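Local coordinates for transcriptional regulator, GntR family (Ralstonia eutropha, PDB 3IHU), which probably binds DNA through a winged helix-turn-helix domain and regulates transcription, carrying a helical FCD domain of the kind that senses small effector molecules in relatives, at residues 109-112 with 113-116; 144-147 with 148-152; 33-36 with 37-40. All coordinates share one frame; numbering follows the deposited sequence.

In the fold
From the N terminus, contact 3 (33-36 with 37-40) comes first, turning the chain from helix 17-31 into strand 39-40 of the winged-helix region. The other two lie in the FCD region: contact 1 (109-112 with 113-116) closes the loop after helix 84-105 by capping helix 112-130, and contact 2 (144-147 with 148-152) spans the last turns of helix 134-152. The three follow in series, with none nested or crossing. Contacts 1 and 2 have centres about 11 Å apart and touch through Q114 and M151. Contact 3 lies on the opposite side of the chain's centre, with its nearest atoms about 18 Å from contact 2 and 28 Å from contact 1.

Contact 1 (109-112 with 113-116); sequences SGNQ and PQVQ
N111 is the N-cap of helix 112-130, and its side chain turns back to meet Q114 in the first turn of that helix. With CG anti to the backbone N (chi1 -175°), the carboxamide is carried over the opening turn, where N111 OD1 accepts a weak capping bond from Q114 N at 3.3 Å. The same N-H also makes a weak, strongly bent bond to N111 O, so Q114 N is shared between two oxygens of one residue and neither holds it firmly. The regular helical pattern starts one residue later: V115 N donates to N111 O at 3.0 Å in an almost straight bond, and Q116 N does the same to Q112 O. The capping amide is also laid against the Q114 amide. The two flat groups are stacked with their planes 24° apart, and Q114 OE1 comes to 3.4 Å from N111 CG. On its other flank N111 OD1 abuts the proline ring, 3.0 Å from P113 CD, with the two side chains crossing at about a right angle. Proline suits this place in the first turn, where its nitrogen has no hydrogen to give to the helix. V115 reaches back to the loop, and its CG2 methyl lies 3.3 Å from S109 O. S109 OG is hydrogen-bonded to T106 O, just after helix 84-105. The contact lies at the protein surface, where the link from helix 84-105 ends and helix 112-130 begins. The inner side of that first turn faces helix 134-152: the Q114 side chain packs on M151 and its amide nitrogen lies near E150 O. From the loop, S109 N approaches the methyl end of M151.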
loop_
_atom_site.group_PDB
_atom_site.type_symbol
_atom_site.label_atom_id
_atom_site.label_comp_id
_atom_site.label_asym_id
_atom_site.label_seq_id
_atom_site.Cartn_x
_atom_site.Cartn_y
_atom_site.Cartn_z
ATOM N N SER A 109 1.111 16.063 14.699
ATOM C CA SER A 109 1.944 15.521 15.799
ATOM C C SER A 109 1.472 15.945 17.212
ATOM O O SER A 109 1.812 15.263 18.210
ATOM C CB SER A 109 3.429 15.803 15.603
ATOM O OG SER A 109 3.705 17.184 15.539
ATOM N N GLY A 110 0.690 17.028 17.303
ATOM C CA GLY A 110 0.051 17.431 18.555
ATOM C C GLY A 110 -1.394 16.980 18.699
ATOM O O GLY A 110 -2.034 17.283 19.696
ATOM N N ASN A 111 -1.934 16.225 17.756
ATOM C CA ASN A 111 -3.336 15.779 17.873
ATOM C C ASN A 111 -3.371 14.470 18.644
ATOM O O ASN A 111 -3.124 13.370 18.090
ATOM C CB ASN A 111 -3.914 15.639 16.475
ATOM C CG ASN A 111 -5.369 15.304 16.451
ATOM O OD1 ASN A 111 -5.805 14.265 16.951
ATOM N ND2 ASN A 111 -6.139 16.151 15.782
ATOM N N GLN A 112 -3.738 14.545 19.925
ATOM C CA GLN A 112 -3.526 13.420 20.847
ATOM C C GLN A 112 -4.154 12.146 20.352
ATOM O O GLN A 112 -3.517 11.104 20.321
ATOM C CB GLN A 112 -4.014 13.735 22.278
ATOM C CG GLN A 112 -2.890 14.193 23.183
ATOM C CD GLN A 112 -3.353 14.593 24.576
ATOM O OE1 GLN A 112 -3.605 13.744 25.424
ATOM N NE2 GLN A 112 -3.481 15.877 24.805
ATOM N N PRO A 113 -5.433 12.211 19.926
ATOM C CA PRO A 113 -6.059 10.961 19.449
ATOM C C PRO A 113 -5.371 10.288 18.258
ATOM O O PRO A 113 -5.351 9.052 18.157
ATOM C CB PRO A 113 -7.469 11.404 19.032
ATOM C CG PRO A 113 -7.689 12.691 19.683
ATOM C CD PRO A 113 -6.331 13.354 19.746
ATOM N N GLN A 114 -4.850 11.088 17.343
ATOM C CA GLN A 114 -4.182 10.561 16.138
ATOM C C GLN A 114 -2.811 9.981 16.495
ATOM O O GLN A 114 -2.415 8.939 15.969
ATOM C CB GLN A 114 -4.041 11.657 15.080
ATOM C CG GLN A 114 -5.361 12.007 14.382
ATOM C CD GLN A 114 -5.201 13.198 13.436
ATOM O OE1 GLN A 114 -4.227 13.925 13.505
ATOM N NE2 GLN A 114 -6.140 13.371 12.539
ATOM N N VAL A 115 -2.099 10.674 17.376
ATOM C CA VAL A 115 -0.838 10.189 17.932
ATOM C C VAL A 115 -1.029 8.814 18.584
ATOM O O VAL A 115 -0.243 7.898 18.325
ATOM C CB VAL A 115 -0.256 11.200 18.916
ATOM C CG1 VAL A 115 0.893 10.585 19.761
ATOM C CG2 VAL A 115 0.193 12.427 18.173
ATOM N N GLN A 116 -2.104 8.668 19.358
ATOM C CA GLN A 116 -2.462 7.398 19.998
ATOM C C GLN A 116 -2.743 6.321 18.996
ATOM O O GLN A 116 -2.305 5.178 19.165
ATOM C CB GLN A 116 -3.696 7.536 20.905
ATOM C CG GLN A 116 -3.417 8.308 22.179
ATOM C CD GLN A 116 -4.594 8.291 23.164
ATOM O OE1 GLN A 116 -5.643 7.679 22.913
ATOM N NE2 GLN A 116 -4.411 8.964 24.287
#

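Contact 2 (144-147 with 148-152); sequences FYRT and LLEMG
F144 and L148, one helical turn apart on helix 134-152, form the tightly packed side of this contact. L148 CD1 sits over one face of the F144 ring, displaced toward its rim, in a CH-pi contact of 4.2 Å to the ring centroid. The phenyl group is set there because CG stands anti to the backbone N (chi1 179°), which sends the ring outward with a slight lean toward the C-terminal end, where L148 CD1 meets its face. On the same buried side T147 CG2 lies near SE of M151, a selenomethionine, 4.3 Å away, a looser approach. The neighbouring helices cover these residues, with L118 of helix 112-130 touching both F144 and L148, and L101 and A105 of helix 84-105 against L148. T147 OG1 is satisfied within its own helix by H143 O.

The solvent side is looser: R146 is exposed and E150 partly so. The arginine chain is bent at chi2 and chi3 and curls forward toward the next turn, bringing R146 CD to 3.2 Å from E150 OE2. Its guanidinium lies at 66° to the carboxylate, and R146 NE is 3.8 Å from E150 OE2. This is a long salt bridge in which the oxygen stands well out of the guanidinium plane, with no N-H directed at it. L149 CD2 approaches R146 NE obliquely as well. The same E150 oxygen also pairs with R158 of helix 155-165.

Backbone bonds of 2.9 Å from E150 N to R146 O and from M151 N to T147 O maintain the spacing under both sides. The chemistry thus divides the helix: dispersion and CH-pi contacts hold its inner side, whereas the R146-E150 pair adds a general electrostatic attraction, probably modest, and R158 is probably the stronger partner of the carboxylate.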
loop_
_atom_site.group_PDB
_atom_site.type_symbol
_atom_site.label_atom_id
_atom_site.label_comp_id
_atom_site.label_asym_id
_atom_site.label_seq_id
_atom_site.Cartn_x
_atom_site.Cartn_y
_atom_site.Cartn_z
ATOM N N PHE A 144 -1.552 1.976 9.715
ATOM C CA PHE A 144 -0.463 2.915 9.897
ATOM C C PHE A 144 -0.494 3.998 8.807
ATOM O O PHE A 144 -0.502 5.192 9.105
ATOM C CB PHE A 144 0.839 2.126 9.798
ATOM C CG PHE A 144 2.062 2.934 9.938
ATOM C CD1 PHE A 144 2.306 3.632 11.083
ATOM C CD2 PHE A 144 3.002 2.971 8.929
ATOM C CE1 PHE A 144 3.475 4.345 11.231
ATOM C CE2 PHE A 144 4.180 3.686 9.075
ATOM C CZ PHE A 144 4.401 4.370 10.243
ATOM N N TYR A 145 -0.577 3.555 7.548
ATOM C CA TYR A 145 -0.608 4.484 6.406
ATOM C C TYR A 145 -1.831 5.354 6.459
ATOM O O TYR A 145 -1.741 6.566 6.250
ATOM C CB TYR A 145 -0.554 3.723 5.076
ATOM C CG TYR A 145 0.847 3.389 4.642
ATOM C CD1 TYR A 145 1.643 2.530 5.357
ATOM C CD2 TYR A 145 1.373 3.924 3.456
ATOM C CE1 TYR A 145 2.922 2.234 4.958
ATOM C CE2 TYR A 145 2.663 3.632 3.059
ATOM C CZ TYR A 145 3.421 2.793 3.798
ATOM O OH TYR A 145 4.661 2.534 3.352
ATOM N N ARG A 146 -2.993 4.761 6.729
ATOM C CA ARG A 146 -4.203 5.563 6.822
ATOM C C ARG A 146 -4.139 6.632 7.933
ATOM O O ARG A 146 -4.573 7.783 7.758
ATOM C CB ARG A 146 -5.439 4.651 6.981
ATOM C CG ARG A 146 -6.738 5.357 7.398
ATOM C CD ARG A 146 -7.153 6.532 6.483
ATOM N NE ARG A 146 -7.215 6.147 5.063
ATOM C CZ ARG A 146 -8.308 5.736 4.414
ATOM N NH1 ARG A 146 -9.472 5.630 5.033
ATOM N NH2 ARG A 146 -8.225 5.421 3.124
ATOM N N THR A 147 -3.556 6.285 9.073
ATOM C CA THR A 147 -3.406 7.264 10.160
ATOM C C THR A 147 -2.485 8.384 9.707
ATOM O O THR A 147 -2.781 9.573 9.922
ATOM C CB THR A 147 -2.892 6.579 11.443
ATOM O OG1 THR A 147 -3.657 5.388 11.670
ATOM C CG2 THR A 147 -3.017 7.449 12.613
ATOM N N LEU A 148 -1.387 8.027 9.040
ATOM C CA LEU A 148 -0.506 9.056 8.528
ATOM C C LEU A 148 -1.289 9.971 7.598
ATOM O O LEU A 148 -1.103 11.203 7.618
ATOM C CB LEU A 148 0.734 8.496 7.821
ATOM C CG LEU A 148 1.749 7.766 8.692
ATOM C CD1 LEU A 148 2.811 7.118 7.773
ATOM C CD2 LEU A 148 2.347 8.738 9.789
ATOM N N LEU A 149 -2.176 9.381 6.803
ATOM C CA LEU A 149 -2.949 10.173 5.829
ATOM C C LEU A 149 -3.872 11.144 6.536
ATOM O O LEU A 149 -3.903 12.320 6.200
ATOM C CB LEU A 149 -3.742 9.254 4.917
ATOM C CG LEU A 149 -4.521 9.919 3.783
ATOM C CD1 LEU A 149 -3.615 10.649 2.734
ATOM C CD2 LEU A 149 -5.315 8.825 3.134
ATOM N N GLU A 150 -4.577 10.658 7.541
ATOM C CA GLU A 150 -5.535 11.465 8.278
ATOM C C GLU A 150 -4.840 12.585 8.997
ATOM O O GLU A 150 -5.380 13.690 9.086
ATOM C CB GLU A 150 -6.347 10.630 9.278
ATOM C CG GLU A 150 -7.271 9.589 8.648
ATOM C CD GLU A 150 -8.161 10.175 7.527
ATOM O OE1 GLU A 150 -8.776 11.256 7.741
ATOM O OE2 GLU A 150 -8.217 9.565 6.420
HETATM N N MSE A 151 -3.633 12.314 9.466
HETATM C CA MSE A 151 -2.808 13.306 10.136
HETATM C C MSE A 151 -2.423 14.460 9.231
HETATM O O MSE A 151 -2.442 15.607 9.655
HETATM C CB MSE A 151 -1.546 12.622 10.727
HETATM C CG MSE A 151 -1.799 11.917 12.016
HETATM SE SE MSE A 151 -0.341 10.821 12.647
HETATM C CE MSE A 151 0.490 12.381 13.533
ATOM N N GLY A 152 -2.090 14.196 7.954
ATOM C CA GLY A 152 -1.661 15.271 7.083
ATOM C C GLY A 152 -2.817 16.021 6.451
ATOM O O GLY A 152 -2.673 17.184 6.086
#

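Contact 3 (33-36 with 37-40); sequences TFVP and GQRL
An extended Q38 side chain, with CG anti to the backbone N (chi1 -171°), spans the turn and places its amide beside F34 and V35. There OE1 accepts from V35 N at 2.9 Å, the donor lying in the plane of the carbonyl. The backbone closes the same loop in the other direction, Q38 N donating to V35 O at 3.0 Å across a type II beta turn. P36 and G37 occupy its two central positions. G37 takes a positive phi of 91°, and at these backbone angles a beta carbon would be jammed against P36 O.

The Q38 amide runs beside F34, its plane 28° from that of the ring, with OE1 3.6 Å from F34 CB. At the ring edge, close to its plane, L40 CD2 meets F34 CE2 at 3.7 Å. V35 CG2 flanks the glutamine stem, 3.9 Å from Q38 CB. A water over one face of the ring accepts from Q38 NE2 and donates to T33 O at 2.7 Å, so both ends of the amide are tied to the preceding loop.

The turn delivers the chain into strand 39-40, which pairs with strand 77-79 of the winged-helix sheet, while F34 and L40 both pack on I25 and I79. P36 meets A171 and Q172 of helix 167-172. With OE1 bound to V35 N and NE2 to the water, the flip of the Q38 amide is set, oxygen toward V35 and nitrogen toward the water, and the backbone bond closes the turn separately; polar bonds shape the turn and apolar packing anchors it.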
loop_
_atom_site.group_PDB
_atom_site.type_symbol
_atom_site.label_atom_id
_atom_site.label_comp_id
_atom_site.label_asym_id
_atom_site.label_seq_id
_atom_site.Cartn_x
_atom_site.Cartn_y
_atom_site.Cartn_z
ATOM N N THR A 33 -3.917 -13.522 -1.836
ATOM C CA THR A 33 -5.091 -14.235 -2.366
ATOM C C THR A 33 -5.361 -13.950 -3.867
ATOM O O THR A 33 -6.148 -14.620 -4.468
ATOM C CB THR A 33 -6.344 -13.854 -1.606
ATOM O OG1 THR A 33 -6.445 -12.433 -1.591
ATOM C CG2 THR A 33 -6.301 -14.421 -0.133
ATOM N N PHE A 34 -4.768 -12.889 -4.406
ATOM C CA PHE A 34 -4.734 -12.641 -5.834
ATOM C C PHE A 34 -3.244 -12.468 -6.155
ATOM O O PHE A 34 -2.488 -12.006 -5.294
ATOM C CB PHE A 34 -5.478 -11.326 -6.180
ATOM C CG PHE A 34 -6.969 -11.426 -6.106
ATOM C CD1 PHE A 34 -7.624 -11.180 -4.918
ATOM C CD2 PHE A 34 -7.726 -11.769 -7.216
ATOM C CE1 PHE A 34 -8.986 -11.311 -4.831
ATOM C CE2 PHE A 34 -9.096 -11.888 -7.144
ATOM C CZ PHE A 34 -9.730 -11.661 -5.942
ATOM N N VAL A 35 -2.831 -12.813 -7.378
ATOM C CA VAL A 35 -1.427 -12.728 -7.771
ATOM C C VAL A 35 -1.185 -12.012 -9.124
ATOM O O VAL A 35 -2.036 -12.007 -10.016
ATOM C CB VAL A 35 -0.799 -14.112 -7.849
ATOM C CG1 VAL A 35 -0.792 -14.726 -6.435
ATOM C CG2 VAL A 35 -1.532 -15.018 -8.883
ATOM N N PRO A 36 0.003 -11.416 -9.285
ATOM C CA PRO A 36 0.388 -10.868 -10.580
ATOM C C PRO A 36 0.236 -11.917 -11.673
ATOM O O PRO A 36 0.578 -13.094 -11.452
ATOM C CB PRO A 36 1.872 -10.510 -10.368
ATOM C CG PRO A 36 1.957 -10.230 -8.889
ATOM C CD PRO A 36 1.050 -11.261 -8.272
ATOM N N GLY A 37 -0.346 -11.539 -12.813
ATOM C CA GLY A 37 -0.542 -12.481 -13.940
ATOM C C GLY A 37 -1.863 -13.195 -13.871
ATOM O O GLY A 37 -2.244 -13.952 -14.753
ATOM N N GLN A 38 -2.606 -12.984 -12.799
ATOM C CA GLN A 38 -3.842 -13.733 -12.676
ATOM C C GLN A 38 -4.931 -13.207 -13.636
ATOM O O GLN A 38 -5.090 -11.976 -13.816
ATOM C CB GLN A 38 -4.348 -13.640 -11.260
ATOM C CG GLN A 38 -5.461 -14.542 -11.004
ATOM C CD GLN A 38 -5.847 -14.549 -9.520
ATOM O OE1 GLN A 38 -5.183 -13.918 -8.696
ATOM N NE2 GLN A 38 -6.941 -15.211 -9.197
ATOM N N ARG A 39 -5.625 -14.156 -14.243
ATOM C CA ARG A 39 -6.787 -13.892 -15.070
ATOM C C ARG A 39 -8.026 -13.738 -14.245
ATOM O O ARG A 39 -8.358 -14.648 -13.502
ATOM C CB ARG A 39 -7.057 -15.082 -15.945
ATOM C CG ARG A 39 -6.182 -15.102 -17.089
ATOM C CD ARG A 39 -6.883 -14.674 -18.379
ATOM N NE ARG A 39 -5.794 -14.625 -19.341
ATOM C CZ ARG A 39 -5.758 -13.884 -20.436
ATOM N NH1 ARG A 39 -6.791 -13.112 -20.798
ATOM N NH2 ARG A 39 -4.650 -13.931 -21.166
ATOM N N LEU A 40 -8.680 -12.590 -14.321
ATOM C CA LEU A 40 -9.895 -12.375 -13.569
ATOM C C LEU A 40 -11.094 -12.507 -14.467
ATOM O O LEU A 40 -11.128 -11.939 -15.548
ATOM C CB LEU A 40 -9.878 -11.015 -12.912
ATOM C CG LEU A 40 -8.699 -10.738 -12.012
ATOM C CD1 LEU A 40 -8.706 -9.265 -11.542
ATOM C CD2 LEU A 40 -8.689 -11.752 -10.868
HETATM O O HOH W 1 -8.019 -15.338 -6.341
#